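Polyhedrin (Operophtera brumata cypovirus 19, PDB 5A99) forms the crystalline polyhedra, or occlusion bodies, of an insect cypovirus, which probably protect embedded virus particles outside the host. Local coordinates at residues I33-V38 with F113-D118; R50-R55 with N213-L218; R55-S60 with I185-Q190. All coordinates share one frame; numbering follows the deposited sequence.

Contact 1: I33-V38 with F113-D118; sequences IYAHLV and FIVQGD
Tyr34 and Gln116 face each other across two neighbouring strands, 33-38 and 113-116, that run antiparallel with their axes 4.7 Å apart. They form a hydrogen-bonded pair: Tyr34 N donates to Gln116 O at 2.8 Å, and Gln116 N donates back to Tyr34 O. Their side chains leave the same face with the two CB atoms 4.4 Å apart, then part company. The Tyr34 ring swings to the side of its own backbone N (chi1 -61°), and its hydroxyl bonds to Ala140 O of the second subunit. Gln116 is extended (chi1 178°), which carries its amide well above the sheet; there OE1 accepts from Leu239 N and NE2 donates to Gln237 O, so both ends of the buried amide are satisfied.

Two residues along, His36 N meets Ile114 O at 2.7 Å in an almost straight bond (171°). That carbonyl is gripped twice, because a water lying in the plane of the imidazole, 2.6 Å from His36 ND1, also donates to it. Tyr232 holds NE2 at the far side of the same ring.

Phe113 works on the reverse face. Its CD1 lies 3.4 Å from His36 O, while CE1 touches Ala35 CB at 4.2 Å; the ring also meets those of Phe126 and Phe187. Ala35 and Val115 point to this same apolar side, toward strand 184-190. A sheet with one face turned to a second sheet and the other to C-terminal residues and a partner subunit is consistent with the beta-sandwich core of cypovirus polyhedrins.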
loop_
_atom_site.group_PDB
_atom_site.type_symbol
_atom_site.label_atom_id
_atom_site.label_comp_id
_atom_site.label_asym_id
_atom_site.label_seq_id
_atom_site.Cartn_x
_atom_site.Cartn_y
_atom_site.Cartn_z
ATOM N N ILE A 33 13.910 11.658 4.069
ATOM C CA ILE A 33 14.867 10.574 3.993
ATOM C C ILE A 33 14.494 9.788 2.750
ATOM O O ILE A 33 13.319 9.744 2.341
ATOM C CB ILE A 33 14.905 9.674 5.255
ATOM C CG1 ILE A 33 13.519 9.148 5.598
ATOM C CG2 ILE A 33 15.486 10.434 6.428
ATOM C CD1 ILE A 33 13.515 8.180 6.778
ATOM N N TYR A 34 15.511 9.204 2.132
ATOM C CA TYR A 34 15.346 8.532 0.853
ATOM C C TYR A 34 15.910 7.127 0.926
ATOM O O TYR A 34 16.930 6.871 1.580
ATOM C CB TYR A 34 16.033 9.317 -0.279
ATOM C CG TYR A 34 15.484 10.700 -0.470
ATOM C CD1 TYR A 34 14.314 10.909 -1.187
ATOM C CD2 TYR A 34 16.126 11.803 0.074
ATOM C CE1 TYR A 34 13.802 12.171 -1.352
ATOM C CE2 TYR A 34 15.623 13.066 -0.090
ATOM C CZ TYR A 34 14.468 13.248 -0.815
ATOM O OH TYR A 34 13.966 14.512 -0.976
ATOM N N ALA A 35 15.215 6.224 0.245
ATOM C CA ALA A 35 15.633 4.845 0.101
ATOM C C ALA A 35 15.464 4.438 -1.365
ATOM O O ALA A 35 14.349 4.425 -1.892
ATOM C CB ALA A 35 14.815 3.947 1.012
ATOM N N HIS A 36 16.579 4.119 -2.012
ATOM C CA HIS A 36 16.570 3.694 -3.407
ATOM C C HIS A 36 16.877 2.219 -3.511
ATOM O O HIS A 36 17.864 1.741 -2.956
ATOM C CB HIS A 36 17.618 4.448 -4.214
ATOM C CG HIS A 36 17.186 5.810 -4.660
ATOM N ND1 HIS A 36 17.467 6.946 -3.940
ATOM C CD2 HIS A 36 16.517 6.218 -5.767
ATOM C CE1 HIS A 36 16.981 8.000 -4.574
ATOM N NE2 HIS A 36 16.389 7.583 -5.680
ATOM N N LEU A 37 16.035 1.500 -4.239
ATOM C CA LEU A 37 16.352 0.141 -4.604
ATOM C C LEU A 37 16.646 0.162 -6.098
ATOM O O LEU A 37 15.764 0.437 -6.917
ATOM C CB LEU A 37 15.196 -0.797 -4.260
ATOM C CG LEU A 37 15.390 -2.266 -4.645
ATOM C CD1 LEU A 37 16.701 -2.820 -4.111
ATOM C CD2 LEU A 37 14.199 -3.102 -4.148
ATOM N N VAL A 38 17.905 -0.074 -6.436
ATOM C CA VAL A 38 18.349 -0.010 -7.819
ATOM C C VAL A 38 18.583 -1.424 -8.305
ATOM O O VAL A 38 19.368 -2.169 -7.722
ATOM C CB VAL A 38 19.648 0.784 -7.959
ATOM C CG1 VAL A 38 20.062 0.908 -9.453
ATOM C CG2 VAL A 38 19.498 2.133 -7.312
ATOM N N PHE A 113 21.328 -0.823 -2.864
ATOM C CA PHE A 113 20.373 -0.202 -1.952
ATOM C C PHE A 113 21.052 1.004 -1.318
ATOM O O PHE A 113 22.146 0.884 -0.765
ATOM C CB PHE A 113 19.926 -1.224 -0.902
ATOM C CG PHE A 113 18.961 -0.684 0.114
ATOM C CD1 PHE A 113 17.697 -0.252 -0.266
ATOM C CD2 PHE A 113 19.306 -0.624 1.456
ATOM C CE1 PHE A 113 16.794 0.227 0.677
ATOM C CE2 PHE A 113 18.407 -0.144 2.401
ATOM C CZ PHE A 113 17.151 0.286 2.003
ATOM N N ILE A 114 20.416 2.170 -1.443
ATOM C CA ILE A 114 20.971 3.421 -0.942
ATOM C C ILE A 114 19.972 4.175 -0.084
ATOM O O ILE A 114 18.838 4.437 -0.498
ATOM C CB ILE A 114 21.427 4.363 -2.089
ATOM C CG1 ILE A 114 22.360 3.624 -3.050
ATOM C CG2 ILE A 114 22.138 5.597 -1.524
ATOM C CD1 ILE A 114 22.419 4.243 -4.411
ATOM N N VAL A 115 20.410 4.515 1.125
ATOM C CA VAL A 115 19.641 5.359 2.020
ATOM C C VAL A 115 20.378 6.686 2.140
ATOM O O VAL A 115 21.601 6.726 2.196
ATOM C CB VAL A 115 19.455 4.715 3.407
ATOM C CG1 VAL A 115 18.621 3.443 3.282
ATOM C CG2 VAL A 115 20.801 4.426 4.056
ATOM N N GLN A 116 19.619 7.769 2.117
ATOM C CA GLN A 116 20.178 9.112 2.135
ATOM C C GLN A 116 19.328 10.034 2.990
ATOM O O GLN A 116 18.105 9.920 3.014
ATOM C CB GLN A 116 20.262 9.671 0.714
ATOM C CG GLN A 116 20.800 11.093 0.650
ATOM C CD GLN A 116 20.871 11.639 -0.785
ATOM O OE1 GLN A 116 21.271 10.935 -1.710
ATOM N NE2 GLN A 116 20.500 12.901 -0.961
ATOM N N GLY A 117 19.992 10.958 3.670
ATOM C CA GLY A 117 19.351 11.858 4.604
ATOM C C GLY A 117 19.937 11.647 5.981
ATOM O O GLY A 117 20.936 10.932 6.125
ATOM N N ASP A 118 19.336 12.281 6.989
ATOM C CA ASP A 118 19.770 12.092 8.363
ATOM C C ASP A 118 19.134 10.805 8.849
ATOM O O ASP A 118 18.163 10.814 9.612
ATOM C CB ASP A 118 19.346 13.267 9.252
ATOM C CG ASP A 118 19.883 13.148 10.661
ATOM O OD1 ASP A 118 20.975 12.567 10.822
ATOM O OD2 ASP A 118 19.215 13.628 11.602
HETATM O O HOH W 1 18.637 7.109 -1.637
#

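Contact 2: R50-R55 with N213-L218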
loop_
_atom_site.group_PDB
_atom_site.type_symbol
_atom_site.label_atom_id
_atom_site.label_comp_id
_atom_site.label_asym_id
_atom_site.label_seq_id
_atom_site.Cartn_x
_atom_site.Cartn_y
_atom_site.Cartn_z
ATOM N N ARG A 50 12.375 4.358 -5.926
ATOM C CA ARG A 50 12.641 5.270 -4.827
ATOM C C ARG A 50 11.460 5.369 -3.886
ATOM O O ARG A 50 10.333 5.691 -4.291
ATOM C CB ARG A 50 12.982 6.677 -5.302
ATOM C CG ARG A 50 13.333 7.609 -4.142
ATOM C CD ARG A 50 13.667 9.013 -4.597
ATOM N NE ARG A 50 12.491 9.844 -4.860
ATOM C CZ ARG A 50 12.276 10.510 -5.994
ATOM N NH1 ARG A 50 13.139 10.406 -6.999
ATOM N NH2 ARG A 50 11.191 11.281 -6.124
ATOM N N ALA A 51 11.751 5.122 -2.621
ATOM C CA ALA A 51 10.812 5.390 -1.542
ATOM C C ALA A 51 11.304 6.623 -0.798
ATOM O O ALA A 51 12.513 6.855 -0.684
ATOM C CB ALA A 51 10.744 4.223 -0.613
ATOM N N GLN A 52 10.371 7.403 -0.286
ATOM C CA GLN A 52 10.723 8.597 0.462
ATOM C C GLN A 52 9.631 8.979 1.443
ATOM O O GLN A 52 8.444 8.707 1.226
ATOM C CB GLN A 52 10.990 9.764 -0.492
ATOM C CG GLN A 52 9.750 10.316 -1.164
ATOM C CD GLN A 52 10.065 11.322 -2.269
ATOM O OE1 GLN A 52 11.073 11.206 -2.968
ATOM N NE2 GLN A 52 9.184 12.307 -2.440
ATOM N N ASN A 53 10.045 9.642 2.514
ATOM C CA ASN A 53 9.140 10.043 3.563
ATOM C C ASN A 53 9.828 11.051 4.482
ATOM O O ASN A 53 11.054 11.007 4.665
ATOM C CB ASN A 53 8.702 8.807 4.356
ATOM C CG ASN A 53 7.519 9.082 5.262
ATOM O OD1 ASN A 53 7.681 9.453 6.433
ATOM N ND2 ASN A 53 6.318 8.904 4.727
ATOM N N PRO A 54 9.053 11.969 5.064
ATOM C CA PRO A 54 9.733 12.913 5.957
ATOM C C PRO A 54 10.241 12.256 7.231
ATOM O O PRO A 54 11.114 12.826 7.888
ATOM C CB PRO A 54 8.657 13.966 6.269
ATOM C CG PRO A 54 7.367 13.400 5.801
ATOM C CD PRO A 54 7.591 12.143 5.048
ATOM N N ARG A 55 9.756 11.058 7.548
ATOM C CA ARG A 55 10.032 10.457 8.858
ATOM C C ARG A 55 10.386 8.974 8.847
ATOM O O ARG A 55 11.339 8.559 9.502
ATOM C CB ARG A 55 8.828 10.653 9.767
ATOM C CG ARG A 55 8.631 12.076 10.224
ATOM C CD ARG A 55 7.473 12.163 11.189
ATOM N NE ARG A 55 7.285 13.521 11.676
ATOM C CZ ARG A 55 6.601 13.830 12.774
ATOM N NH1 ARG A 55 6.043 12.870 13.514
ATOM N NH2 ARG A 55 6.485 15.099 13.136
ATOM N N ASN A 213 1.958 7.667 4.021
ATOM C CA ASN A 213 2.027 7.525 2.568
ATOM C C ASN A 213 2.214 8.888 1.903
ATOM O O ASN A 213 1.564 9.209 0.908
ATOM C CB ASN A 213 0.753 6.874 2.051
ATOM C CG ASN A 213 0.510 5.517 2.667
ATOM O OD1 ASN A 213 1.417 4.681 2.737
ATOM N ND2 ASN A 213 -0.717 5.285 3.122
ATOM N N ASP A 214 3.110 9.674 2.482
ATOM C CA ASP A 214 3.433 11.016 2.014
ATOM C C ASP A 214 3.696 11.088 0.508
ATOM O O ASP A 214 3.196 11.971 -0.180
ATOM C CB ASP A 214 4.670 11.505 2.776
ATOM C CG ASP A 214 5.141 12.849 2.307
ATOM O OD1 ASP A 214 5.907 12.878 1.326
ATOM O OD2 ASP A 214 4.726 13.867 2.904
ATOM N N SER A 215 4.475 10.146 0.000
ATOM C CA SER A 215 4.903 10.174 -1.386
ATOM C C SER A 215 4.776 8.795 -1.974
ATOM O O SER A 215 5.065 7.810 -1.295
ATOM C CB SER A 215 6.369 10.605 -1.487
ATOM O OG SER A 215 6.560 11.916 -1.002
ATOM N N PRO A 216 4.348 8.705 -3.243
ATOM C CA PRO A 216 4.292 7.357 -3.808
ATOM C C PRO A 216 5.702 6.886 -4.118
ATOM O O PRO A 216 6.592 7.732 -4.261
ATOM C CB PRO A 216 3.485 7.553 -5.092
ATOM C CG PRO A 216 3.821 8.932 -5.523
ATOM C CD PRO A 216 4.020 9.735 -4.243
ATOM N N ASP A 217 5.919 5.576 -4.194
ATOM C CA ASP A 217 7.207 5.080 -4.648
ATOM C C ASP A 217 7.351 5.477 -6.108
ATOM O O ASP A 217 6.401 5.377 -6.887
ATOM C CB ASP A 217 7.321 3.561 -4.505
ATOM C CG ASP A 217 7.435 3.110 -3.055
ATOM O OD1 ASP A 217 7.712 3.949 -2.170
ATOM O OD2 ASP A 217 7.270 1.897 -2.805
ATOM N N LEU A 218 8.540 5.938 -6.476
ATOM C CA LEU A 218 8.807 6.271 -7.864
ATOM C C LEU A 218 9.492 5.100 -8.547
ATOM O O LEU A 218 10.454 4.553 -8.018
ATOM C CB LEU A 218 9.690 7.512 -7.960
ATOM C CG LEU A 218 10.053 7.974 -9.379
ATOM C CD1 LEU A 218 10.176 9.494 -9.454
ATOM C CD2 LEU A 218 11.333 7.326 -9.820
HETATM O O HOH W 2 9.585 8.069 -4.108
HETATM O O HOH W 3 7.639 6.471 -1.169
HETATM O O HOH W 4 5.969 8.242 1.924
#
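Arg50 and Leu218 form an antiparallel beta bridge where loop 213-217 runs into strand 218-222, outermost in the larger antiparallel sheet, beside strand 46-53. The backbone bonds are reciprocal, Arg50 N to Leu218 O and Leu218 N to Arg50 O, each 2.8 Å long. Beyond this bridge the backbones separate, and waters fill in: one accepts hydrogen bonds from Asn53 ND2 and Ser215 N, while another accepts from Gln52 N.

The van der Waals contacts set aliphatic carbons against polar groups. Leu218 CB lies over one face of the Arg50 guanidinium, with Leu218 CD1 3.9 Å from Arg50 NH2. Pro54 CD rests 3.7 Å from Asp214 CG, and the amide of Asn53 stands steeply to the Asp214 carboxylate, their planes 76° apart.

Side-chain polar bonds form a chain. A bend at chi3 (81°) turns Arg50 NE to Gln52 OE1, 2.7 Å away. At the amide's other end Gln52 NE2 donates to Ser215 OG at 3.0 Å, nearly within the amide plane, and also reaches Asn133 O of the second subunit. Asp214 OD1 is further engaged by Tyr32 and by Arg127 of the second subunit, which probably favours its ionised form. Asn53 closes an Asx turn, its OD1 accepting from Arg55 N, while its ND2 also donates to Arg211 O. At the end of the chain, Ser215 OG donates to Asp214 OD1 at 2.6 Å, on its anti side.

Contact 3: R55-S60 with I185-Q190; sequences RIISRS and ISFAVQ
Ile57 and Val189, and after them Arg59 and Phe187, are the two hydrogen-bonded pairs joining strands 56-60 and 185-190, whose directions are 179° apart. Four N-H···O bonds link them. In the second pair, Arg59 N donates to Phe187 O at 2.9 Å and lies nearly along the C=O axis. At the non-hydrogen-bonded pairs the backbones draw closer, to 4.0 Å between Ser60 CA and Ser186 CA, and CA-H···O contacts such as Ala188 CA to Ile57 O supplement the bonds.

The side chains of one face interlock around Phe187. With CG set between the backbone N and the carbonyl carbon (chi1 61°), its ring leans across to the other strand. Arg59 CB sits over the ring face, 4.2 Å from the centroid of Phe187, in a CH-pi contact displaced toward the rim. Ile57 CG2 comes instead to the edge, 4.0 Å from Phe187 CE1. The same methyl lies over the centre of the Arg59 guanidinium, which a bend at chi2 (-76°) folds back along its own strand. There Arg59 NH1 donates to Ser58 O at 2.9 Å, in the guanidinium plane but well above the plane of the carbonyl, while NE turns to Asp217. On the reverse face four of the six residues are Ser or Ala: Ser186 OG approaches Ser60 CB to 3.5 Å and bonds to Asp214 O of the third subunit.

Strand 184-190 is the middle of three, with 56-61 and 125-129 beside it. Ile57 and Phe187 pack onto strand 33-40 of the larger sheet, whereas Ile56 and Ala188 meet Ile210, at the end of helix 205-210 of the third subunit.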
loop_
_atom_site.group_PDB
_atom_site.type_symbol
_atom_site.label_atom_id
_atom_site.label_comp_id
_atom_site.label_asym_id
_atom_site.label_seq_id
_atom_site.Cartn_x
_atom_site.Cartn_y
_atom_site.Cartn_z
ATOM N N ARG A 55 9.756 11.058 7.548
ATOM C CA ARG A 55 10.032 10.457 8.858
ATOM C C ARG A 55 10.386 8.974 8.847
ATOM O O ARG A 55 11.339 8.559 9.502
ATOM C CB ARG A 55 8.828 10.653 9.767
ATOM C CG ARG A 55 8.631 12.076 10.224
ATOM C CD ARG A 55 7.473 12.163 11.189
ATOM N NE ARG A 55 7.285 13.521 11.676
ATOM C CZ ARG A 55 6.601 13.830 12.774
ATOM N NH1 ARG A 55 6.043 12.870 13.514
ATOM N NH2 ARG A 55 6.485 15.099 13.136
ATOM N N ILE A 56 9.613 8.170 8.122
ATOM C CA ILE A 56 9.725 6.731 8.251
ATOM C C ILE A 56 9.392 6.020 6.948
ATOM O O ILE A 56 8.454 6.381 6.236
ATOM C CB ILE A 56 8.831 6.201 9.427
ATOM C CG1 ILE A 56 9.116 4.711 9.699
ATOM C CG2 ILE A 56 7.345 6.453 9.156
ATOM C CD1 ILE A 56 8.398 4.150 10.939
ATOM N N ILE A 57 10.180 4.997 6.645
ATOM C CA ILE A 57 10.002 4.231 5.429
ATOM C C ILE A 57 9.987 2.748 5.777
ATOM O O ILE A 57 10.949 2.230 6.343
ATOM C CB ILE A 57 11.138 4.536 4.411
ATOM C CG1 ILE A 57 11.050 5.986 3.917
ATOM C CG2 ILE A 57 11.092 3.568 3.221
ATOM C CD1 ILE A 57 12.150 6.367 2.912
ATOM N N SER A 58 8.871 2.085 5.473
ATOM C CA SER A 58 8.777 0.624 5.516
ATOM C C SER A 58 8.197 0.136 4.192
ATOM O O SER A 58 7.083 0.507 3.837
ATOM C CB SER A 58 7.881 0.178 6.675
ATOM O OG SER A 58 7.532 -1.190 6.568
ATOM N N ARG A 59 8.942 -0.693 3.462
ATOM C CA ARG A 59 8.512 -1.121 2.138
ATOM C C ARG A 59 8.812 -2.576 1.897
ATOM O O ARG A 59 9.793 -3.108 2.403
ATOM C CB ARG A 59 9.225 -0.318 1.045
ATOM C CG ARG A 59 9.042 1.170 1.147
ATOM C CD ARG A 59 7.672 1.609 0.671
ATOM N NE ARG A 59 7.600 3.062 0.631
ATOM C CZ ARG A 59 7.345 3.827 1.692
ATOM N NH1 ARG A 59 7.104 3.275 2.874
ATOM N NH2 ARG A 59 7.314 5.144 1.562
ATOM N N SER A 60 7.979 -3.216 1.087
ATOM C CA SER A 60 8.308 -4.545 0.601
ATOM C C SER A 60 7.866 -4.674 -0.853
ATOM O O SER A 60 6.918 -4.005 -1.313
ATOM C CB SER A 60 7.715 -5.646 1.504
ATOM O OG SER A 60 6.303 -5.573 1.548
ATOM N N ILE A 185 11.860 -8.483 -1.852
ATOM C CA ILE A 185 12.688 -7.534 -1.124
ATOM C C ILE A 185 11.903 -6.659 -0.158
ATOM O O ILE A 185 10.915 -6.022 -0.536
ATOM C CB ILE A 185 13.495 -6.660 -2.087
ATOM C CG1 ILE A 185 14.559 -7.503 -2.804
ATOM C CG2 ILE A 185 14.183 -5.535 -1.350
ATOM C CD1 ILE A 185 15.185 -6.795 -3.972
ATOM N N SER A 186 12.358 -6.657 1.096
ATOM C CA SER A 186 11.805 -5.823 2.163
ATOM C C SER A 186 12.898 -4.906 2.747
ATOM O O SER A 186 14.042 -5.327 2.916
ATOM C CB SER A 186 11.215 -6.699 3.277
ATOM O OG SER A 186 10.325 -7.661 2.735
ATOM N N PHE A 187 12.553 -3.652 3.036
ATOM C CA PHE A 187 13.471 -2.779 3.760
ATOM C C PHE A 187 12.747 -1.715 4.592
ATOM O O PHE A 187 11.542 -1.492 4.457
ATOM C CB PHE A 187 14.513 -2.157 2.817
ATOM C CG PHE A 187 13.930 -1.301 1.736
ATOM C CD1 PHE A 187 13.487 -0.020 2.011
ATOM C CD2 PHE A 187 13.845 -1.768 0.437
ATOM C CE1 PHE A 187 12.953 0.781 1.016
ATOM C CE2 PHE A 187 13.324 -0.974 -0.566
ATOM C CZ PHE A 187 12.869 0.302 -0.274
ATOM N N ALA A 188 13.498 -1.113 5.498
ATOM C CA ALA A 188 12.971 -0.076 6.363
ATOM C C ALA A 188 14.099 0.822 6.799
ATOM O O ALA A 188 15.257 0.407 6.886
ATOM C CB ALA A 188 12.306 -0.668 7.566
ATOM N N VAL A 189 13.737 2.064 7.074
ATOM C CA VAL A 189 14.657 3.022 7.637
ATOM C C VAL A 189 13.853 4.215 8.154
ATOM O O VAL A 189 12.869 4.612 7.535
ATOM C CB VAL A 189 15.710 3.471 6.598
ATOM C CG1 VAL A 189 15.056 3.978 5.327
ATOM C CG2 VAL A 189 16.628 4.526 7.192
ATOM N N GLN A 190 14.273 4.768 9.292
ATOM C CA GLN A 190 13.648 5.968 9.841
ATOM C C GLN A 190 14.701 7.058 9.956
ATOM O O GLN A 190 15.915 6.777 9.926
ATOM C CB GLN A 190 13.029 5.684 11.225
ATOM C CG GLN A 190 14.043 5.352 12.290
ATOM C CD GLN A 190 13.451 5.274 13.697
ATOM O OE1 GLN A 190 12.241 5.430 13.900
ATOM N NE2 GLN A 190 14.317 5.040 14.682
HETATM O O HOH W 5 9.233 -3.668 5.771
#

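How the contacts relate
The three contacts lie close together, each centre 10 to 11 Å from the other two. Contacts 1 and 2 share a sheet: strands 33-40 and 46-53 are neighbours, joined by Ala35 O and Ala51 N at 2.8 Å. Contact 3 belongs to the facing sheet and meets contact 1 where Phe113 CE1 lies 3.4 Å from Phe187 CG. Arg55 is common to contacts 2 and 3, which are also tied by a salt bridge of 2.9 Å from Asp217 OD1 to Arg59 NE. Between subunits they are complementary: Asn213 and Asp214 of contact 2 bond to Ser58 and Ser186 of the second subunit, the residues with which contact 3 receives the third.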